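Local coordinates for protein beta sliding clamp (Caulobacter crescentus, PDB 5WCE) that forms a ring-shaped head-to-tail homodimer around DNA and probably tethers DNA polymerases and other proteins to it, giving them processivity, at residues 289-294 / 331-336; 284-289 / 305-310; 357-362 / 373-378; 269-274 / 349-354. One frame throughout, in Å; residues are numbered along the deposited sequence.

Contact 1. Residues 289-294 / 331-336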
loop_
_atom_site.group_PDB
_atom_site.type_symbol
_atom_site.label_atom_id
_atom_site.label_comp_id
_atom_site.label_asym_id
_atom_site.label_seq_id
_atom_site.Cartn_x
_atom_site.Cartn_y
_atom_site.Cartn_z
ATOM N N GLU A 289 -18.506 -3.645 -7.268
ATOM C CA GLU A 289 -18.209 -3.380 -8.684
ATOM C C GLU A 289 -17.389 -2.092 -8.809
ATOM O O GLU A 289 -17.602 -1.164 -8.033
ATOM C CB GLU A 289 -19.512 -3.252 -9.507
ATOM C CG GLU A 289 -20.529 -4.379 -9.315
ATOM N N LYS A 290 -16.463 -2.044 -9.779
ATOM C CA LYS A 290 -15.557 -0.874 -10.001
ATOM C C LYS A 290 -16.340 0.398 -10.250
ATOM O O LYS A 290 -16.057 1.449 -9.673
ATOM C CB LYS A 290 -14.627 -1.110 -11.214
ATOM N N SER A 291 -17.333 0.269 -11.129
ATOM C CA SER A 291 -18.294 1.310 -11.430
ATOM C C SER A 291 -19.641 1.032 -10.679
ATOM O O SER A 291 -20.171 -0.086 -10.724
ATOM C CB SER A 291 -18.515 1.368 -12.936
ATOM O OG SER A 291 -19.146 2.585 -13.262
ATOM N N ARG A 292 -20.111 2.050 -9.963
ATOM C CA ARG A 292 -21.273 1.966 -9.087
ATOM C C ARG A 292 -22.096 3.215 -9.384
ATOM O O ARG A 292 -21.605 4.277 -9.198
ATOM C CB ARG A 292 -20.881 2.032 -7.572
ATOM C CG ARG A 292 -19.903 0.992 -7.030
ATOM C CD ARG A 292 -18.489 1.536 -6.856
ATOM N NE ARG A 292 -18.235 2.247 -5.598
ATOM C CZ ARG A 292 -18.061 3.560 -5.536
ATOM N NH1 ARG A 292 -18.146 4.251 -6.633
ATOM N NH2 ARG A 292 -17.806 4.181 -4.400
ATOM N N SER A 293 -23.331 3.060 -9.831
ATOM C CA SER A 293 -24.239 4.199 -9.986
ATOM C C SER A 293 -25.180 4.365 -8.770
ATOM O O SER A 293 -25.617 3.369 -8.188
ATOM C CB SER A 293 -25.096 3.985 -11.207
ATOM O OG SER A 293 -24.233 3.973 -12.344
ATOM N N VAL A 294 -25.553 5.611 -8.480
ATOM C CA VAL A 294 -26.503 5.918 -7.414
ATOM C C VAL A 294 -27.651 6.756 -8.003
ATOM O O VAL A 294 -27.410 7.709 -8.757
ATOM C CB VAL A 294 -25.809 6.606 -6.232
ATOM C CG1 VAL A 294 -25.089 7.864 -6.629
ATOM C CG2 VAL A 294 -26.779 6.930 -5.097
ATOM N N GLY A 331 -29.457 10.052 -11.939
ATOM C CA GLY A 331 -28.420 9.095 -11.572
ATOM C C GLY A 331 -27.036 9.670 -11.778
ATOM O O GLY A 331 -26.766 10.397 -12.791
ATOM N N PHE A 332 -26.106 9.304 -10.886
ATOM C CA PHE A 332 -24.697 9.642 -11.044
ATOM C C PHE A 332 -23.810 8.434 -10.700
ATOM O O PHE A 332 -24.221 7.538 -9.987
ATOM C CB PHE A 332 -24.257 10.788 -10.153
ATOM C CG PHE A 332 -24.941 12.092 -10.444
ATOM C CD1 PHE A 332 -24.751 12.729 -11.675
ATOM C CD2 PHE A 332 -25.704 12.707 -9.486
ATOM C CE1 PHE A 332 -25.374 13.910 -11.962
ATOM C CE2 PHE A 332 -26.328 13.911 -9.760
ATOM C CZ PHE A 332 -26.175 14.501 -11.008
ATOM N N ASN A 333 -22.632 8.400 -11.302
ATOM C CA ASN A 333 -21.569 7.483 -10.851
ATOM C C ASN A 333 -21.212 7.912 -9.427
ATOM O O ASN A 333 -20.892 9.076 -9.149
ATOM C CB ASN A 333 -20.372 7.561 -11.832
ATOM C CG ASN A 333 -19.196 6.670 -11.437
ATOM O OD1 ASN A 333 -18.670 6.798 -10.368
ATOM N ND2 ASN A 333 -18.760 5.836 -12.350
ATOM N N ALA A 334 -21.309 6.969 -8.504
ATOM C CA ALA A 334 -21.086 7.277 -7.081
ATOM C C ALA A 334 -19.698 7.827 -6.794
ATOM O O ALA A 334 -19.565 8.774 -6.010
ATOM C CB ALA A 334 -21.388 6.077 -6.178
ATOM N N ARG A 335 -18.674 7.263 -7.429
ATOM C CA ARG A 335 -17.312 7.728 -7.224
ATOM C C ARG A 335 -17.152 9.193 -7.682
ATOM O O ARG A 335 -16.560 10.028 -6.985
ATOM C CB ARG A 335 -16.269 6.805 -7.940
ATOM C CG ARG A 335 -14.804 7.245 -7.782
ATOM C CD ARG A 335 -14.411 7.593 -6.353
ATOM N NE ARG A 335 -14.767 6.531 -5.405
ATOM C CZ ARG A 335 -14.884 6.649 -4.065
ATOM N NH1 ARG A 335 -14.676 7.813 -3.449
ATOM N NH2 ARG A 335 -15.221 5.569 -3.331
ATOM N N TYR A 336 -17.718 9.520 -8.848
ATOM C CA TYR A 336 -17.640 10.876 -9.345
ATOM C C TYR A 336 -18.333 11.869 -8.397
ATOM O O TYR A 336 -17.833 12.982 -8.163
ATOM C CB TYR A 336 -18.205 10.973 -10.789
ATOM C CG TYR A 336 -17.502 10.121 -11.828
ATOM C CD1 TYR A 336 -16.214 9.567 -11.600
ATOM C CD2 TYR A 336 -18.133 9.805 -13.017
ATOM C CE1 TYR A 336 -15.607 8.765 -12.533
ATOM C CE2 TYR A 336 -17.509 8.993 -13.960
ATOM C CZ TYR A 336 -16.233 8.493 -13.698
ATOM O OH TYR A 336 -15.652 7.687 -14.638
HETATM O O HOH W 1 -18.417 4.407 -9.157
#
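Val294 and Phe332 form a hydrogen-bonded antiparallel pair. Val294 N reaches Phe332 O at 2.8 Å, and Phe332 N returns to Val294 O at 3.0 Å. Next along the strands, Ser293 and Asn333 are a non-hydrogen-bonded pair whose side chains diverge. The chain 331-336 then turns into a helix, but one more backbone bond follows: Ala334 N donates to Arg292 O at 2.8 Å, almost straight (169° at the hydrogen). The first residue of the helix is thus tied to the residue just before strand 293-299. Val294 CG1 packs on Ala334 CB at 4.1 Å, and the Val294 side chain also touches Leu305 and Val307 of the adjacent strand 302-308.

Asn333 is the N-cap. Its CG stands anti to the backbone N (chi1 179°), which swings OD1 back over the start of the helix. Asn333 OD1 accepts from Tyr336 N at 3.3 Å and, weakly, from Arg335 N. A water donates to Asn333 OD1 at 2.7 Å and accepts from Arg292 N, so it bridges the two segments. The Tyr336 ring lies with one face over Asn333 CG, near the rim. In the conformer described, the Arg292 side chain bends and runs beside Arg335. The two guanidinium planes are only 16° apart, with like charges close together; a second Arg292 conformer makes this detail doubtful. Helix 273-284 backs this corner through Ala284, which touches Arg292 and Ala334. This is a strand-to-helix junction with an asparagine N-cap, set at the edge of an antiparallel sheet in the C-terminal domain.

Contact 2. Residues 284-289 / 305-310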
loop_
_atom_site.group_PDB
_atom_site.type_symbol
_atom_site.label_atom_id
_atom_site.label_comp_id
_atom_site.label_asym_id
_atom_site.label_seq_id
_atom_site.Cartn_x
_atom_site.Cartn_y
_atom_site.Cartn_z
ATOM N N ALA A 284 -23.500 3.065 -1.522
ATOM C CA ALA A 284 -22.627 2.508 -2.562
ATOM C C ALA A 284 -21.856 1.229 -2.138
ATOM O O ALA A 284 -21.414 0.464 -2.983
ATOM C CB ALA A 284 -21.635 3.555 -3.039
ATOM N N THR A 285 -21.717 1.051 -0.836
ATOM C CA THR A 285 -21.175 -0.152 -0.264
ATOM C C THR A 285 -21.812 -1.437 -0.649
ATOM O O THR A 285 -21.143 -2.468 -0.475
ATOM C CB THR A 285 -21.276 -0.158 1.264
ATOM O OG1 THR A 285 -20.735 1.067 1.741
ATOM C CG2 THR A 285 -20.427 -1.256 1.881
ATOM N N ILE A 286 -23.071 -1.466 -1.063
ATOM C CA ILE A 286 -23.623 -2.801 -1.448
ATOM C C ILE A 286 -22.971 -3.317 -2.739
ATOM O O ILE A 286 -23.199 -4.480 -3.050
ATOM C CB ILE A 286 -25.178 -3.011 -1.592
ATOM C CG1 ILE A 286 -25.817 -1.908 -2.328
ATOM C CG2 ILE A 286 -25.898 -3.384 -0.279
ATOM C CD1 ILE A 286 -25.214 -1.591 -3.639
ATOM N N SER A 287 -22.210 -2.501 -3.488
ATOM C CA SER A 287 -21.600 -2.960 -4.726
ATOM C C SER A 287 -20.072 -3.028 -4.511
ATOM O O SER A 287 -19.445 -2.072 -4.030
ATOM C CB SER A 287 -22.006 -2.035 -5.913
ATOM O OG SER A 287 -21.200 -2.282 -7.025
ATOM N N ALA A 288 -19.492 -4.173 -4.850
ATOM C CA ALA A 288 -18.042 -4.324 -4.939
ATOM C C ALA A 288 -17.574 -4.002 -6.369
ATOM O O ALA A 288 -16.379 -4.055 -6.633
ATOM C CB ALA A 288 -17.621 -5.736 -4.519
ATOM N N GLU A 289 -18.506 -3.645 -7.268
ATOM C CA GLU A 289 -18.209 -3.380 -8.684
ATOM C C GLU A 289 -17.389 -2.092 -8.809
ATOM O O GLU A 289 -17.602 -1.164 -8.033
ATOM C CB GLU A 289 -19.512 -3.252 -9.507
ATOM C CG GLU A 289 -20.529 -4.379 -9.315
ATOM N N LEU A 305 -31.605 8.267 -1.715
ATOM C CA LEU A 305 -30.540 7.635 -2.456
ATOM C C LEU A 305 -30.792 6.155 -2.589
ATOM O O LEU A 305 -31.056 5.488 -1.579
ATOM C CB LEU A 305 -29.184 7.850 -1.742
ATOM C CG LEU A 305 -28.725 9.294 -1.581
ATOM C CD1 LEU A 305 -27.576 9.319 -0.543
ATOM C CD2 LEU A 305 -28.331 9.859 -2.947
ATOM N N THR A 306 -30.662 5.616 -3.809
ATOM C CA THR A 306 -30.719 4.154 -4.024
ATOM C C THR A 306 -29.516 3.641 -4.834
ATOM O O THR A 306 -29.171 4.228 -5.853
ATOM C CB THR A 306 -32.023 3.756 -4.708
ATOM O OG1 THR A 306 -33.110 4.209 -3.933
ATOM C CG2 THR A 306 -32.121 2.266 -4.873
ATOM N N VAL A 307 -28.882 2.556 -4.370
ATOM C CA VAL A 307 -27.861 1.808 -5.120
ATOM C C VAL A 307 -28.307 0.351 -5.165
ATOM O O VAL A 307 -28.946 -0.142 -4.216
ATOM C CB VAL A 307 -26.457 1.907 -4.488
ATOM C CG1 VAL A 307 -25.367 1.058 -5.210
ATOM C CG2 VAL A 307 -25.962 3.318 -4.496
ATOM N N ARG A 308 -28.074 -0.300 -6.308
ATOM C CA ARG A 308 -28.298 -1.716 -6.513
ATOM C C ARG A 308 -27.017 -2.311 -7.096
ATOM O O ARG A 308 -26.286 -1.641 -7.810
ATOM C CB ARG A 308 -29.470 -1.992 -7.439
ATOM C CG ARG A 308 -30.794 -1.435 -6.897
ATOM C CD ARG A 308 -32.029 -1.937 -7.639
ATOM N NE ARG A 308 -32.850 -2.894 -6.877
ATOM C CZ ARG A 308 -32.577 -4.195 -6.693
ATOM N NH1 ARG A 308 -31.483 -4.778 -7.176
ATOM N NH2 ARG A 308 -33.417 -4.930 -5.996
ATOM N N ASN A 309 -26.713 -3.549 -6.730
ATOM C CA ASN A 309 -25.600 -4.242 -7.345
ATOM C C ASN A 309 -26.157 -5.238 -8.365
ATOM O O ASN A 309 -27.392 -5.379 -8.521
ATOM C CB ASN A 309 -24.689 -4.901 -6.281
ATOM C CG ASN A 309 -25.373 -6.019 -5.491
ATOM O OD1 ASN A 309 -26.394 -6.593 -5.915
ATOM N ND2 ASN A 309 -24.810 -6.343 -4.353
ATOM N N MET A 310 -25.229 -5.947 -9.011
ATOM C CA MET A 310 -25.566 -6.924 -10.023
ATOM C C MET A 310 -25.841 -8.333 -9.471
ATOM O O MET A 310 -25.752 -9.300 -10.222
ATOM C CB MET A 310 -24.411 -6.962 -11.055
ATOM C CG MET A 310 -24.385 -5.721 -11.942
ATOM S SD MET A 310 -23.083 -5.853 -13.176
ATOM C CE MET A 310 -23.448 -7.334 -14.127
#
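Ala284 meets Val307 through its backbone, with Ala284 N 3.9 Å from Val307 CG2. It also opens a type I turn, in which Ser287 N donates to Ala284 O at 3.1 Å. Thr285 faces the other way, and its OG1 is bonded to Lys87 of the second subunit. Ile286 points at the strand, and its CD1 lies against the Val307 side chain as the two slide past each other; the modelled separation is too short to be trusted. The carbonyl of Ile286 carries the polar link. Asn309 ND2 donates to Ile286 O at 2.8 Å, tilted 31° from the carbonyl plane. Asn309 CG sits between its own backbone N and carbonyl carbon (chi1 65°), and this turns the amide toward the loop. Its OD1 accepts from the backbone of Glu311 and Gly313, so both ends of the amide are held. Ser287 adds a CB to CB contact with Asn309 at 3.9 Å. Ser287 OG accepts from Glu289 N at 3.0 Å, an ST turn. The loop follows helix 273-284 and packs on the end of strand 302-308, between Arg292 ahead of strand 293-299 and Ala315 of strand 314-320, with Leu116 of the second subunit also touching Ile286.

Contact 3. Residues 357-362 / 373-378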
loop_
_atom_site.group_PDB
_atom_site.type_symbol
_atom_site.label_atom_id
_atom_site.label_comp_id
_atom_site.label_asym_id
_atom_site.label_seq_id
_atom_site.Cartn_x
_atom_site.Cartn_y
_atom_site.Cartn_z
ATOM N N ALA A 357 -31.443 14.575 -17.863
ATOM C CA ALA A 357 -30.524 14.255 -18.962
ATOM C C ALA A 357 -29.408 15.311 -19.086
ATOM O O ALA A 357 -28.489 15.119 -19.883
ATOM C CB ALA A 357 -31.284 14.140 -20.269
ATOM N N SER A 358 -29.474 16.385 -18.298
ATOM C CA SER A 358 -28.565 17.516 -18.465
ATOM C C SER A 358 -27.432 17.523 -17.447
ATOM O O SER A 358 -27.582 17.068 -16.328
ATOM C CB SER A 358 -29.374 18.817 -18.342
ATOM O OG SER A 358 -30.321 18.845 -19.421
ATOM N N PRO A 359 -26.291 18.130 -17.827
ATOM C CA PRO A 359 -25.216 18.316 -16.848
ATOM C C PRO A 359 -25.674 19.056 -15.592
ATOM O O PRO A 359 -26.469 19.995 -15.687
ATOM C CB PRO A 359 -24.177 19.170 -17.618
ATOM C CG PRO A 359 -24.464 18.887 -19.053
ATOM C CD PRO A 359 -25.965 18.729 -19.136
ATOM N N THR A 360 -25.081 18.692 -14.445
ATOM C CA THR A 360 -25.388 19.241 -13.183
ATOM C C THR A 360 -24.177 20.021 -12.691
ATOM O O THR A 360 -23.094 19.545 -12.779
ATOM C CB THR A 360 -25.744 18.095 -12.200
ATOM O OG1 THR A 360 -26.944 17.447 -12.651
ATOM C CG2 THR A 360 -25.992 18.580 -10.843
ATOM N N LEU A 361 -24.408 21.209 -12.141
ATOM C CA LEU A 361 -23.349 22.080 -11.605
ATOM C C LEU A 361 -23.321 21.883 -10.110
ATOM O O LEU A 361 -24.383 21.813 -9.454
ATOM C CB LEU A 361 -23.670 23.554 -11.898
ATOM C CG LEU A 361 -22.638 24.591 -11.539
ATOM C CD1 LEU A 361 -21.443 24.353 -12.430
ATOM C CD2 LEU A 361 -23.118 26.023 -11.769
ATOM N N VAL A 362 -22.124 21.782 -9.551
ATOM C CA VAL A 362 -21.952 21.802 -8.106
ATOM C C VAL A 362 -21.041 22.970 -7.779
ATOM O O VAL A 362 -19.943 23.120 -8.401
ATOM C CB VAL A 362 -21.332 20.499 -7.589
ATOM C CG1 VAL A 362 -21.339 20.477 -6.071
ATOM C CG2 VAL A 362 -22.096 19.300 -8.152
ATOM N N VAL A 373 -18.823 19.872 -12.549
ATOM C CA VAL A 373 -19.881 19.426 -13.427
ATOM C C VAL A 373 -19.910 17.877 -13.342
ATOM O O VAL A 373 -18.857 17.186 -13.498
ATOM C CB VAL A 373 -19.734 19.877 -14.886
ATOM C CG1 VAL A 373 -20.971 19.507 -15.689
ATOM C CG2 VAL A 373 -19.533 21.384 -14.985
ATOM N N LEU A 374 -21.108 17.370 -13.068
ATOM C CA LEU A 374 -21.426 15.937 -13.112
ATOM C C LEU A 374 -22.396 15.662 -14.241
ATOM O O LEU A 374 -23.357 16.417 -14.415
ATOM C CB LEU A 374 -22.081 15.471 -11.818
ATOM C CG LEU A 374 -21.171 15.562 -10.586
ATOM C CD1 LEU A 374 -21.991 15.500 -9.296
ATOM C CD2 LEU A 374 -20.102 14.507 -10.659
ATOM N N MET A 375 -22.097 14.583 -14.975
ATOM C CA MET A 375 -22.912 14.166 -16.091
ATOM C C MET A 375 -23.832 13.035 -15.613
ATOM O O MET A 375 -23.383 12.076 -15.009
ATOM C CB MET A 375 -22.028 13.735 -17.236
ATOM C CG MET A 375 -21.014 14.836 -17.625
ATOM S SD MET A 375 -21.831 16.376 -18.096
ATOM C CE MET A 375 -22.634 15.741 -19.563
ATOM N N PRO A 376 -25.129 13.168 -15.858
ATOM C CA PRO A 376 -26.009 12.128 -15.345
ATOM C C PRO A 376 -26.022 10.893 -16.197
ATOM O O PRO A 376 -25.560 10.883 -17.334
ATOM C CB PRO A 376 -27.374 12.812 -15.320
ATOM C CG PRO A 376 -27.336 13.692 -16.528
ATOM C CD PRO A 376 -25.907 14.212 -16.563
ATOM N N LEU A 377 -26.481 9.799 -15.604
ATOM C CA LEU A 377 -26.570 8.559 -16.302
ATOM C C LEU A 377 -27.849 7.857 -15.886
ATOM O O LEU A 377 -28.524 8.268 -14.939
ATOM C CB LEU A 377 -25.335 7.707 -16.092
ATOM C CG LEU A 377 -24.763 7.613 -14.651
ATOM C CD1 LEU A 377 -25.770 6.957 -13.804
ATOM C CD2 LEU A 377 -23.455 6.881 -14.546
ATOM N N ARG A 378 -28.219 6.862 -16.664
ATOM C CA ARG A 378 -29.346 5.995 -16.292
ATOM C C ARG A 378 -28.731 4.898 -15.402
ATOM O O ARG A 378 -27.716 4.300 -15.773
ATOM C CB ARG A 378 -29.972 5.422 -17.554
ATOM C CG ARG A 378 -31.241 4.638 -17.295
ATOM C CD ARG A 378 -31.612 3.774 -18.464
ATOM N NE ARG A 378 -32.526 2.704 -18.073
ATOM C CZ ARG A 378 -33.829 2.864 -17.804
ATOM N NH1 ARG A 378 -34.421 4.051 -17.862
ATOM N NH2 ARG A 378 -34.547 1.799 -17.478
#
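Thr360 N donates to Leu374 O at 2.9 Å, and Leu374 N answers to Thr360 O at 3.0 Å. These two bonds make Thr360 and Leu374 a hydrogen-bonded antiparallel pair. Thr360 O is also approached by the CA-H of Val373, with CA at 3.3 Å. Leu361 and Val373 are the adjoining non-hydrogen-bonded pair, and their side chains lie loosely together on the face packed against Ile261 and Pro262. On the other face Val362 CG2 touches Leu374 CD1 at 4.0 Å. Phe332 and helix 334-343 cover Leu374 there.

Past the strand ends the contact passes to prolines. Pro359 CB rests on Val373 CG1 at 3.8 Å, the methyl that stands anti to the Val373 backbone N (chi1 -173°). Pro359 also runs alongside the folded-back Met375, although Met375 has a second conformer. Pro376 turns its ring toward the first segment and sets CD 3.3 Å from Ser358 O. Ser358 OG itself is held by Asp355. The pairing belongs to the beta hairpin of strands 360-364 and 370-374. Val373 bonds through its backbone to Leu189, so this hairpin carries the sheet of the C-terminal domain on into the central domain.

Contact 4. Residues 269-274 / 349-354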
loop_
_atom_site.group_PDB
_atom_site.type_symbol
_atom_site.label_atom_id
_atom_site.label_comp_id
_atom_site.label_asym_id
_atom_site.label_seq_id
_atom_site.Cartn_x
_atom_site.Cartn_y
_atom_site.Cartn_z
ATOM N N LEU A 269 -30.491 23.298 -5.084
ATOM C CA LEU A 269 -30.614 22.537 -3.873
ATOM C C LEU A 269 -29.326 22.714 -3.046
ATOM O O LEU A 269 -28.246 22.637 -3.591
ATOM C CB LEU A 269 -30.792 21.088 -4.357
ATOM C CG LEU A 269 -30.879 19.897 -3.467
ATOM C CD1 LEU A 269 -31.574 18.798 -4.271
ATOM C CD2 LEU A 269 -29.500 19.503 -2.896
ATOM N N THR A 270 -29.458 22.906 -1.756
ATOM C CA THR A 270 -28.320 22.979 -0.845
ATOM C C THR A 270 -28.417 21.872 0.193
ATOM O O THR A 270 -29.520 21.498 0.677
ATOM C CB THR A 270 -28.227 24.352 -0.147
ATOM O OG1 THR A 270 -28.177 25.395 -1.131
ATOM C CG2 THR A 270 -26.934 24.462 0.626
ATOM N N LEU A 271 -27.263 21.322 0.545
ATOM C CA LEU A 271 -27.247 20.236 1.490
ATOM C C LEU A 271 -25.991 20.257 2.380
ATOM O O LEU A 271 -24.970 20.943 2.083
ATOM C CB LEU A 271 -27.438 18.921 0.750
ATOM C CG LEU A 271 -26.460 18.521 -0.383
ATOM C CD1 LEU A 271 -25.042 18.211 0.153
ATOM C CD2 LEU A 271 -26.970 17.323 -1.156
ATOM N N ASP A 272 -26.083 19.482 3.449
ATOM C CA ASP A 272 -24.960 19.199 4.342
ATOM C C ASP A 272 -24.041 18.202 3.646
ATOM O O ASP A 272 -24.360 17.012 3.517
ATOM C CB ASP A 272 -25.491 18.651 5.679
ATOM C CG ASP A 272 -24.413 18.341 6.664
ATOM O OD1 ASP A 272 -23.330 17.902 6.348
ATOM O OD2 ASP A 272 -24.701 18.442 7.851
ATOM N N ASN A 273 -22.883 18.692 3.200
ATOM C CA ASN A 273 -21.991 17.940 2.331
ATOM C C ASN A 273 -21.432 16.716 3.009
ATOM O O ASN A 273 -21.332 15.648 2.391
ATOM C CB ASN A 273 -20.850 18.823 1.859
ATOM C CG ASN A 273 -19.928 18.134 0.880
ATOM O OD1 ASN A 273 -20.339 17.847 -0.249
ATOM N ND2 ASN A 273 -18.650 17.898 1.284
ATOM N N ASP A 274 -21.015 16.862 4.264
ATOM C CA ASP A 274 -20.463 15.708 4.992
ATOM C C ASP A 274 -21.533 14.628 5.197
ATOM O O ASP A 274 -21.269 13.475 4.924
ATOM C CB ASP A 274 -19.874 16.113 6.336
ATOM C CG ASP A 274 -19.151 14.925 7.024
ATOM O OD1 ASP A 274 -18.251 14.311 6.412
ATOM O OD2 ASP A 274 -19.531 14.578 8.134
ATOM N N ALA A 349 -22.828 22.048 0.324
ATOM C CA ALA A 349 -22.611 22.009 -1.095
ATOM C C ALA A 349 -23.921 22.449 -1.729
ATOM O O ALA A 349 -25.001 22.186 -1.204
ATOM C CB ALA A 349 -22.203 20.635 -1.572
ATOM N N GLU A 350 -23.795 23.142 -2.834
ATOM C CA GLU A 350 -24.937 23.587 -3.631
ATOM C C GLU A 350 -24.907 22.906 -4.969
ATOM O O GLU A 350 -23.889 22.991 -5.729
ATOM C CB GLU A 350 -24.939 25.114 -3.818
ATOM C CG GLU A 350 -26.067 25.658 -4.672
ATOM C CD GLU A 350 -25.994 27.179 -4.843
ATOM O OE1 GLU A 350 -25.656 27.855 -3.894
ATOM O OE2 GLU A 350 -26.213 27.707 -5.958
ATOM N N PHE A 351 -26.043 22.292 -5.310
ATOM C CA PHE A 351 -26.229 21.621 -6.583
ATOM C C PHE A 351 -27.252 22.390 -7.402
ATOM O O PHE A 351 -28.306 22.828 -6.860
ATOM C CB PHE A 351 -26.780 20.208 -6.373
ATOM C CG PHE A 351 -25.799 19.249 -5.821
ATOM C CD1 PHE A 351 -25.366 19.361 -4.468
ATOM C CD2 PHE A 351 -25.326 18.203 -6.587
ATOM C CE1 PHE A 351 -24.481 18.427 -3.944
ATOM C CE2 PHE A 351 -24.433 17.295 -6.053
ATOM C CZ PHE A 351 -23.981 17.443 -4.753
ATOM N N ARG A 352 -26.966 22.539 -8.686
ATOM C CA ARG A 352 -27.902 23.157 -9.646
ATOM C C ARG A 352 -28.238 22.190 -10.774
ATOM O O ARG A 352 -27.374 21.819 -11.578
ATOM C CB ARG A 352 -27.355 24.464 -10.197
ATOM C CG ARG A 352 -26.902 25.387 -9.078
ATOM C CD ARG A 352 -26.611 26.791 -9.597
ATOM N NE ARG A 352 -26.074 27.606 -8.518
ATOM C CZ ARG A 352 -25.436 28.762 -8.686
ATOM N NH1 ARG A 352 -25.247 29.277 -9.900
ATOM N NH2 ARG A 352 -24.984 29.439 -7.635
ATOM N N PHE A 353 -29.503 21.807 -10.850
ATOM C CA PHE A 353 -29.980 20.833 -11.810
ATOM C C PHE A 353 -30.883 21.494 -12.845
ATOM O O PHE A 353 -31.491 22.544 -12.575
ATOM C CB PHE A 353 -30.848 19.761 -11.105
ATOM C CG PHE A 353 -30.190 19.014 -9.979
ATOM C CD1 PHE A 353 -30.247 19.474 -8.681
ATOM C CD2 PHE A 353 -29.553 17.799 -10.216
ATOM C CE1 PHE A 353 -29.668 18.760 -7.634
ATOM C CE2 PHE A 353 -28.978 17.086 -9.145
ATOM C CZ PHE A 353 -29.038 17.555 -7.871
ATOM N N ALA A 354 -30.929 20.914 -14.032
ATOM C CA ALA A 354 -31.921 21.300 -15.059
ATOM C C ALA A 354 -32.858 20.096 -15.198
ATOM O O ALA A 354 -33.713 19.931 -14.356
ATOM C CB ALA A 354 -31.272 21.715 -16.350
HETATM O O HOH W 2 -26.473 27.612 -1.473
#
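Leu269 and Phe351 belong to an antiparallel strand pair, strands 267-272 and 348-353, at one end of a long sheet. Each residue gives its N-H to the other: Leu269 N to Phe351 O at 2.9 Å and Phe351 N to Leu269 O at 2.8 Å. Leu271 and Ala349 repeat the pattern: Leu271 N to Ala349 O and Ala349 N to Leu271 O, both 3.0 Å. Between them Thr270 and Glu350 form a non-hydrogen-bonded pair, and the backbones of these two turn outward, Thr270 to Asp322 and Glu350 to Val363.

The face bearing Thr270 and Glu350 is polar. A water joins Thr270 OG1 to Glu350 OE1 and donates to the carboxylate. The other oxygen, Glu350 OE2, is gripped side-on by Arg352, with NE at 2.6 Å and NH2 as a second donor. Both nitrogens hold OE2 close to the guanidinium plane, so this acceptor is doubly satisfied in a salt bridge.

The face bearing Leu269, Leu271 and Phe351 is apolar. Leu271 CD2 meets Phe351 CE1 at 3.9 Å. Leu271 CG lies between its backbone N and carbonyl carbon (chi1 57°), which brings both methyls near the ring. Leu269 CD1 touches Phe353 CE1, and Phe353 in turn stacks edge-to-face with Phe328.

Where the first strand becomes helix 273-284, Asp272 is the N-cap and its OD1 accepts from Leu275 N. Asn273 ND2 donates to Cys341 O. Asn273 OD1, buried here, has no polar partner in the model and lies 3.6 Å from Ala349 CB.

How the contacts relate
From the N terminus, 269-274 opens contact 4, the longest loop, which closes only at 349-354. Contacts 1 and 2 both fall within that span. They cross: 284-289 opens contact 2, 289-294 opens contact 1, then 305-310 closes contact 2 and 331-336 closes contact 1. They share Glu289 and reach the same four-stranded sheet, at strands 293-299 and 302-308. Contact 3 follows in series, opening at 357-362 and closing at 373-378. It touches contact 4 across neighbouring strands of the eight-stranded sheet. Phe332 of contact 1 meets Leu374 and Phe353, so the four-stranded sheet and the C-terminal half of the eight-stranded sheet come together there.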